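Local structure of cellulase CEL9M (Clostridium cellulolyticum, 1IA6) at residues W252-W256 with D257-V261. The protein probably cleaves internal beta-1,4-glucosidic linkages in cellulose and related beta-glucans, as a family 9 glycoside hydrolase. Numbering follows the deposited sequence.
Sequences WTMCW and DDMYV. With CA (calcium ion), chain B; SO4 (sulfate ion), chain E.
Trp252 brings its CB to 3.5 Å from OD2 of Asp258, the carboxylate lying obliquely to the indole, with the two planes 26° apart. The same ring presents its edge to SG of Cys255 and meets Tyr309 of helix 306-323. At Thr253 the side chain leaves the turn, its hydroxyl bonded to Glu313. Met254 sends its chain out extended and bends only at the last torsion; its CG lies 3.8 Å from SD of Met259. The two side chains lie side by side, pointing the same way, and both pack on Tyr69 of helix 64-80. Close by, Met254 CA directs its hydrogen at Asp258 O.

Cys255 closes the turn: its N donates to Asp258 O at 3.1 Å (159° at the hydrogen), while Asp258 N returns a weak bond to Cys255 O. With chi1 at 60°, Cys255 SG sits between backbone N and carbonyl carbon, where it takes a further weak bond from the same Asp258 N, 3.7 Å away. This type I beta turn, with Trp256 and Asp257 at its corners, leads into helix 260-271, most likely part of the (alpha/alpha)6 barrel of family 9 catalytic modules. Met259 takes the N-cap position, and Asp258 OD1 accepts from Tyr260 N at 3.1 Å, an Asx turn just ahead of the helix.

Trp256 lays one indole face against Asp257 CB, a CH-pi contact 3.8 Å from the six-membered ring centroid, while NE1 donates to O2 of a sulfate ion, probably from the crystallisation liquor, that Arg308 also binds. Asp257 O binds the calcium at 2.4 Å, alongside Ser208, Asp211 and Asp212. Two waters on the metal reach back to the turn, one donating to Trp256 O, the other to Asp257 OD1, whose partner oxygen OD2 is bonded to Thr207.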
loop_
_atom_site.group_PDB
_atom_site.type_symbol
_atom_site.label_atom_id
_atom_site.label_comp_id
_atom_site.label_asym_id
_atom_site.label_seq_id
_atom_site.Cartn_x
_atom_site.Cartn_y
_atom_site.Cartn_z
ATOM N N TRP A 252 12.490 8.336 -9.048
ATOM C CA TRP A 252 11.086 8.176 -8.697
ATOM C C TRP A 252 11.011 7.996 -7.183
ATOM O O TRP A 252 11.735 8.655 -6.432
ATOM C CB TRP A 252 10.519 6.945 -9.418
ATOM C CG TRP A 252 9.036 6.990 -9.657
ATOM C CD1 TRP A 252 8.098 6.121 -9.173
ATOM C CD2 TRP A 252 8.324 7.946 -10.455
ATOM N NE1 TRP A 252 6.847 6.476 -9.620
ATOM C CE2 TRP A 252 6.957 7.593 -10.407
ATOM C CE3 TRP A 252 8.709 9.068 -11.205
ATOM C CZ2 TRP A 252 5.970 8.322 -11.082
ATOM C CZ3 TRP A 252 7.727 9.791 -11.876
ATOM C CH2 TRP A 252 6.375 9.416 -11.809
ATOM N N THR A 253 10.134 7.107 -6.735
ATOM C CA THR A 253 10.001 6.839 -5.312
ATOM C C THR A 253 9.345 5.480 -5.117
ATOM O O THR A 253 9.039 4.777 -6.083
ATOM C CB THR A 253 9.157 7.927 -4.598
ATOM O OG1 THR A 253 9.189 7.704 -3.181
ATOM C CG2 THR A 253 7.713 7.893 -5.075
ATOM N N MET A 254 9.145 5.105 -3.864
ATOM C CA MET A 254 8.513 3.837 -3.549
ATOM C C MET A 254 7.044 3.847 -3.965
ATOM O O MET A 254 6.290 4.747 -3.597
ATOM C CB MET A 254 8.610 3.568 -2.046
ATOM C CG MET A 254 7.761 2.398 -1.566
ATOM S SD MET A 254 7.969 2.121 0.205
ATOM C CE MET A 254 6.847 3.332 0.873
ATOM N N CYS A 255 6.647 2.846 -4.740
ATOM C CA CYS A 255 5.260 2.717 -5.174
ATOM C C CYS A 255 5.042 1.283 -5.644
ATOM O O CYS A 255 5.992 0.500 -5.714
ATOM C CB CYS A 255 4.924 3.725 -6.281
ATOM S SG CYS A 255 5.896 3.599 -7.790
ATOM N N TRP A 256 3.801 0.939 -5.970
ATOM C CA TRP A 256 3.495 -0.426 -6.370
ATOM C C TRP A 256 4.358 -1.009 -7.485
ATOM O O TRP A 256 4.579 -2.216 -7.518
ATOM C CB TRP A 256 2.005 -0.569 -6.734
ATOM C CG TRP A 256 1.531 0.322 -7.839
ATOM C CD1 TRP A 256 0.968 1.559 -7.710
ATOM C CD2 TRP A 256 1.594 0.054 -9.244
ATOM N NE1 TRP A 256 0.674 2.078 -8.951
ATOM C CE2 TRP A 256 1.050 1.174 -9.909
ATOM C CE3 TRP A 256 2.059 -1.027 -10.007
ATOM C CZ2 TRP A 256 0.960 1.248 -11.306
ATOM C CZ3 TRP A 256 1.970 -0.955 -11.394
ATOM C CH2 TRP A 256 1.424 0.177 -12.027
ATOM N N ASP A 257 4.862 -0.166 -8.384
ATOM C CA ASP A 257 5.675 -0.659 -9.498
ATOM C C ASP A 257 7.182 -0.535 -9.302
ATOM O O ASP A 257 7.948 -1.298 -9.886
ATOM C CB ASP A 257 5.285 0.075 -10.791
ATOM C CG ASP A 257 5.972 -0.497 -12.023
ATOM O OD1 ASP A 257 5.970 -1.734 -12.183
ATOM O OD2 ASP A 257 6.500 0.289 -12.840
ATOM N N ASP A 258 7.602 0.416 -8.476
ATOM C CA ASP A 258 9.026 0.654 -8.249
ATOM C C ASP A 258 9.435 0.499 -6.787
ATOM O O ASP A 258 9.132 1.348 -5.950
ATOM C CB ASP A 258 9.381 2.057 -8.764
ATOM C CG ASP A 258 10.841 2.420 -8.550
ATOM O OD1 ASP A 258 11.657 1.523 -8.257
ATOM O OD2 ASP A 258 11.170 3.615 -8.688
ATOM N N MET A 259 10.127 -0.597 -6.487
ATOM C CA MET A 259 10.580 -0.862 -5.128
ATOM C C MET A 259 12.101 -0.858 -5.024
ATOM O O MET A 259 12.662 -1.399 -4.075
ATOM C CB MET A 259 10.031 -2.209 -4.642
ATOM C CG MET A 259 8.541 -2.190 -4.329
ATOM S SD MET A 259 8.161 -1.097 -2.948
ATOM C CE MET A 259 8.603 -2.156 -1.564
ATOM N N TYR A 260 12.766 -0.236 -5.995
ATOM C CA TYR A 260 14.224 -0.174 -5.991
ATOM C C TYR A 260 14.820 0.582 -4.811
ATOM O O TYR A 260 15.860 0.184 -4.287
ATOM C CB TYR A 260 14.733 0.430 -7.303
ATOM C CG TYR A 260 14.725 -0.561 -8.441
ATOM C CD1 TYR A 260 15.664 -1.593 -8.496
ATOM C CD2 TYR A 260 13.747 -0.508 -9.433
ATOM C CE1 TYR A 260 15.623 -2.550 -9.509
ATOM C CE2 TYR A 260 13.698 -1.462 -10.448
ATOM C CZ TYR A 260 14.638 -2.476 -10.478
ATOM O OH TYR A 260 14.586 -3.427 -11.469
ATOM N N VAL A 261 14.174 1.664 -4.382
ATOM C CA VAL A 261 14.696 2.435 -3.257
ATOM C C VAL A 261 14.571 1.649 -1.947
ATOM O O VAL A 261 15.535 1.537 -1.189
ATOM C CB VAL A 261 13.986 3.806 -3.138
ATOM C CG1 VAL A 261 14.544 4.586 -1.954
ATOM C CG2 VAL A 261 14.188 4.598 -4.421
HETATM CA CA CA B . 8.586 -3.636 -9.604
HETATM S S SO4 E . -1.739 4.820 -10.310
HETATM O O1 SO4 E . -3.198 4.736 -10.541
HETATM O O2 SO4 E . -1.414 4.176 -9.024
HETATM O O3 SO4 E . -1.335 6.241 -10.281
HETATM O O4 SO4 E . -1.032 4.132 -11.413
HETATM O O HOH W 1 7.144 -3.118 -7.718
HETATM O O HOH W 2 6.411 -3.970 -10.541
#